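Local coordinates for protein Abbfa_003403 (Acinetobacter baumannii, PDB 4ZXH) that probably assembles a peptide product as a four-domain nonribosomal peptide synthetase, with condensation, adenylation, phosphopantetheine-bearing carrier and thioesterase domains, at residues Asp67-Leu70 and Leu71-Ser74; Glu1112-Ala1115 and Thr1116-Ala1120. All coordinates share one frame; numbering follows the deposited sequence.

Interaction 1: residues Asp67-Leu70 and Leu71-Ser74; sequences DYPL and LRVS
Arg72 lays one face of its guanidinium on Pro69, whose CA stands 3.5 Å above the guanidinium plane and off toward its rim. The side chain turns back along the turn through its bend at chi3 (-52°), which brings NH2 to 3.7 Å from Pro69 CB; the two side chains meet at a slant. The polar end is fixed from outside: NH1 donates to Met65 O in the last turn of helix 56-67 and NE to Trp87 O. Backbone bonds close the turn beneath it. Arg72 N reaches Pro69 O at 2.9 Å, and Leu71 N reaches Tyr68 O at 3.0 Å, both i to i+3 and so of 3-10 type; Val73 N to Leu70 O is weak. This one 3-10 turn links helix 56-67 to edge strand 73-78 of a three-stranded antiparallel sheet in the condensation domain. Two apolar pairs meet: Leu70 with Val73, and Tyr68 with Leu71. Leu70, with CG anti to its own N (chi1 -175°), heads for Phe180, and its CD1 passes Val73 CG2 at 4.3 Å. Leu71 leans with CD1 4.4 Å from Tyr68 CB and comes near the bound phospholipid, while Tyr68 OH bonds to Asp161 OD2.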
# COMPACT_ATOMS: atom_id res chain seq x y z
N ASP A 67 -17.54 9.75 -42.85
CA ASP A 67 -18.94 9.70 -42.44
C ASP A 67 -19.17 9.75 -40.92
O ASP A 67 -20.25 10.13 -40.47
CB ASP A 67 -19.60 8.44 -43.00
CG ASP A 67 -19.86 8.52 -44.49
OD1 ASP A 67 -19.74 9.62 -45.08
OD2 ASP A 67 -20.21 7.48 -45.08
N TYR A 68 -18.16 9.35 -40.14
CA TYR A 68 -18.28 9.29 -38.69
C TYR A 68 -17.22 10.15 -38.01
O TYR A 68 -16.10 9.70 -37.75
CB TYR A 68 -18.19 7.83 -38.20
CG TYR A 68 -19.18 6.92 -38.91
CD1 TYR A 68 -20.52 7.31 -39.08
CD2 TYR A 68 -18.78 5.69 -39.43
CE1 TYR A 68 -21.43 6.49 -39.73
CE2 TYR A 68 -19.68 4.86 -40.10
CZ TYR A 68 -21.01 5.26 -40.25
OH TYR A 68 -21.90 4.43 -40.91
N PRO A 69 -17.57 11.42 -37.72
CA PRO A 69 -16.64 12.40 -37.13
C PRO A 69 -15.97 11.91 -35.85
O PRO A 69 -14.86 12.35 -35.55
CB PRO A 69 -17.53 13.60 -36.86
CG PRO A 69 -18.62 13.48 -37.89
CD PRO A 69 -18.88 12.01 -38.01
N LEU A 70 -16.61 11.02 -35.10
CA LEU A 70 -16.03 10.47 -33.88
C LEU A 70 -14.65 9.91 -34.15
O LEU A 70 -13.74 10.10 -33.35
CB LEU A 70 -16.93 9.38 -33.30
CG LEU A 70 -16.53 8.78 -31.95
CD1 LEU A 70 -16.47 9.83 -30.88
CD2 LEU A 70 -17.55 7.76 -31.54
N LEU A 71 -14.49 9.26 -35.30
CA LEU A 71 -13.23 8.64 -35.66
C LEU A 71 -12.09 9.63 -35.90
O LEU A 71 -10.95 9.22 -36.07
CB LEU A 71 -13.44 7.78 -36.91
CG LEU A 71 -14.24 6.49 -36.71
CD1 LEU A 71 -14.36 5.70 -37.98
CD2 LEU A 71 -13.59 5.63 -35.63
N ARG A 72 -12.39 10.93 -35.90
CA ARG A 72 -11.38 11.96 -36.11
C ARG A 72 -11.18 12.81 -34.83
O ARG A 72 -10.77 13.97 -34.88
CB ARG A 72 -11.78 12.86 -37.30
CG ARG A 72 -12.01 12.08 -38.62
CD ARG A 72 -12.30 12.94 -39.87
NE ARG A 72 -13.39 13.92 -39.70
CZ ARG A 72 -14.66 13.70 -40.02
NH1 ARG A 72 -15.03 12.53 -40.53
NH2 ARG A 72 -15.57 14.65 -39.83
N VAL A 73 -11.45 12.21 -33.67
CA VAL A 73 -11.38 12.90 -32.39
C VAL A 73 -10.03 12.73 -31.66
O VAL A 73 -9.40 11.68 -31.74
CB VAL A 73 -12.54 12.41 -31.48
CG1 VAL A 73 -12.25 12.63 -30.00
CG2 VAL A 73 -13.83 13.08 -31.88
N SER A 74 -9.59 13.78 -30.97
CA SER A 74 -8.52 13.68 -29.97
C SER A 74 -9.03 14.33 -28.68
O SER A 74 -10.03 15.05 -28.71
CB SER A 74 -7.22 14.35 -30.46
OG SER A 74 -7.21 15.77 -30.30

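Interaction 2: residues Glu1112-Ala1115 and Thr1116-Ala1120; sequences EEMA and TLYIA
Ala1115 O accepts the shortest sound bond of the pair, from Ile1119 N at 2.8 Å, with an N-H...O angle of 167°. Leu1117 N to Glu1113 O and Tyr1118 N to Met1114 O repeat the i to i+4 pattern, whereas Thr1116 N to Glu1112 O, at 3.3 Å, is weak. Glu1112 O also accepts from Gln1149 NE2, and Thr1116 OG1 bonds to Gln1149 OE1, which ties this side to helix 1138-1152. One turn apart, Met1114 and Tyr1118 run side by side in the same direction. Met1114 CG lies 3.3 Å from Tyr1118 CE2, and SD is 5.2 Å from the ring centroid, 55° off the normal: an oblique Met-aromatic contact. Met1114 reaches the ring because CG is anti to its backbone N (chi1 -161°). Met1114 O stands 3.2 Å above the plane of the Tyr1118 ring, nearer its edge than its centre. The far end of the ring is anchored by Tyr1118 OH bonding to His1071 NE2. Such i, i+4 pairing along one face is what an alpha-helix allows, and helix 1111-1125 packs against helix 1138-1152 in the alpha/beta-hydrolase fold of the thioesterase domain.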
# COMPACT_ATOMS: atom_id res chain seq x y z
N GLU A 1112 14.24 52.92 -8.32
CA GLU A 1112 13.85 53.45 -9.63
C GLU A 1112 13.89 52.33 -10.69
O GLU A 1112 12.98 52.23 -11.52
CB GLU A 1112 14.75 54.64 -10.02
CG GLU A 1112 14.61 55.91 -9.10
CD GLU A 1112 15.60 55.98 -7.90
OE1 GLU A 1112 16.22 54.95 -7.54
OE2 GLU A 1112 15.77 57.08 -7.31
N GLU A 1113 14.89 51.46 -10.62
CA GLU A 1113 15.03 50.40 -11.62
C GLU A 1113 14.05 49.27 -11.36
O GLU A 1113 13.45 48.72 -12.28
CB GLU A 1113 16.46 49.85 -11.64
CG GLU A 1113 17.49 50.82 -12.17
CD GLU A 1113 17.11 51.38 -13.54
OE1 GLU A 1113 16.55 50.62 -14.36
OE2 GLU A 1113 17.38 52.57 -13.79
N MET A 1114 13.90 48.93 -10.09
CA MET A 1114 12.90 47.98 -9.61
C MET A 1114 11.53 48.32 -10.19
O MET A 1114 10.82 47.46 -10.72
CB MET A 1114 12.87 48.01 -8.07
CG MET A 1114 12.26 46.85 -7.38
SD MET A 1114 12.50 46.98 -5.58
CE MET A 1114 14.29 47.13 -5.49
N ALA A 1115 11.18 49.60 -10.11
CA ALA A 1115 9.86 50.08 -10.52
C ALA A 1115 9.61 49.93 -12.03
O ALA A 1115 8.57 49.40 -12.44
CB ALA A 1115 9.69 51.53 -10.10
N THR A 1116 10.56 50.40 -12.85
CA THR A 1116 10.49 50.21 -14.29
C THR A 1116 10.31 48.74 -14.65
O THR A 1116 9.46 48.39 -15.46
CB THR A 1116 11.75 50.74 -14.99
OG1 THR A 1116 11.89 52.14 -14.74
CG2 THR A 1116 11.66 50.50 -16.49
N LEU A 1117 11.12 47.88 -14.04
CA LEU A 1117 11.04 46.45 -14.31
C LEU A 1117 9.66 45.89 -13.99
O LEU A 1117 9.09 45.14 -14.80
CB LEU A 1117 12.09 45.69 -13.49
CG LEU A 1117 12.03 44.18 -13.73
CD1 LEU A 1117 12.45 43.94 -15.17
CD2 LEU A 1117 12.90 43.40 -12.75
N TYR A 1118 9.12 46.26 -12.82
CA TYR A 1118 7.82 45.76 -12.38
C TYR A 1118 6.70 46.32 -13.25
O TYR A 1118 5.78 45.59 -13.63
CB TYR A 1118 7.56 46.09 -10.90
CG TYR A 1118 8.50 45.40 -9.94
CD1 TYR A 1118 9.35 44.38 -10.36
CD2 TYR A 1118 8.55 45.77 -8.60
CE1 TYR A 1118 10.22 43.76 -9.51
CE2 TYR A 1118 9.43 45.14 -7.72
CZ TYR A 1118 10.25 44.15 -8.18
OH TYR A 1118 11.12 43.54 -7.31
N ILE A 1119 6.78 47.62 -13.56
CA ILE A 1119 5.80 48.26 -14.44
C ILE A 1119 5.66 47.52 -15.77
O ILE A 1119 4.55 47.29 -16.23
CB ILE A 1119 6.14 49.73 -14.71
CG1 ILE A 1119 5.66 50.59 -13.55
CG2 ILE A 1119 5.47 50.20 -15.96
CD1 ILE A 1119 6.08 52.03 -13.66
N ALA A 1120 6.78 47.14 -16.37
CA ALA A 1120 6.72 46.34 -17.60
C ALA A 1120 6.02 45.01 -17.35
O ALA A 1120 5.20 44.59 -18.17
CB ALA A 1120 8.11 46.11 -18.15

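How the interactions relate
Interactions 1 and 2 share no element: one joins helix 56-67 to strand 73-78 in the condensation domain, the other lies within helix 1111-1125 of the thioesterase domain. With nearest atoms about 34 Å apart, they do not touch. Both are local and partly buried, each with four buried residues among those that touch. Their backbone geometry separates them: 67-74 is held by i to i+3 bonds, while 1112-1120 keeps the i to i+4 bonds of an uninterrupted helix. In interaction 1 a cationic plane rests on a proline at the partly exposed side; in interaction 2 a buried sulfur and a phenol ring pair up on the helix's inward face, with Glu1113 and Thr1116 at the surface.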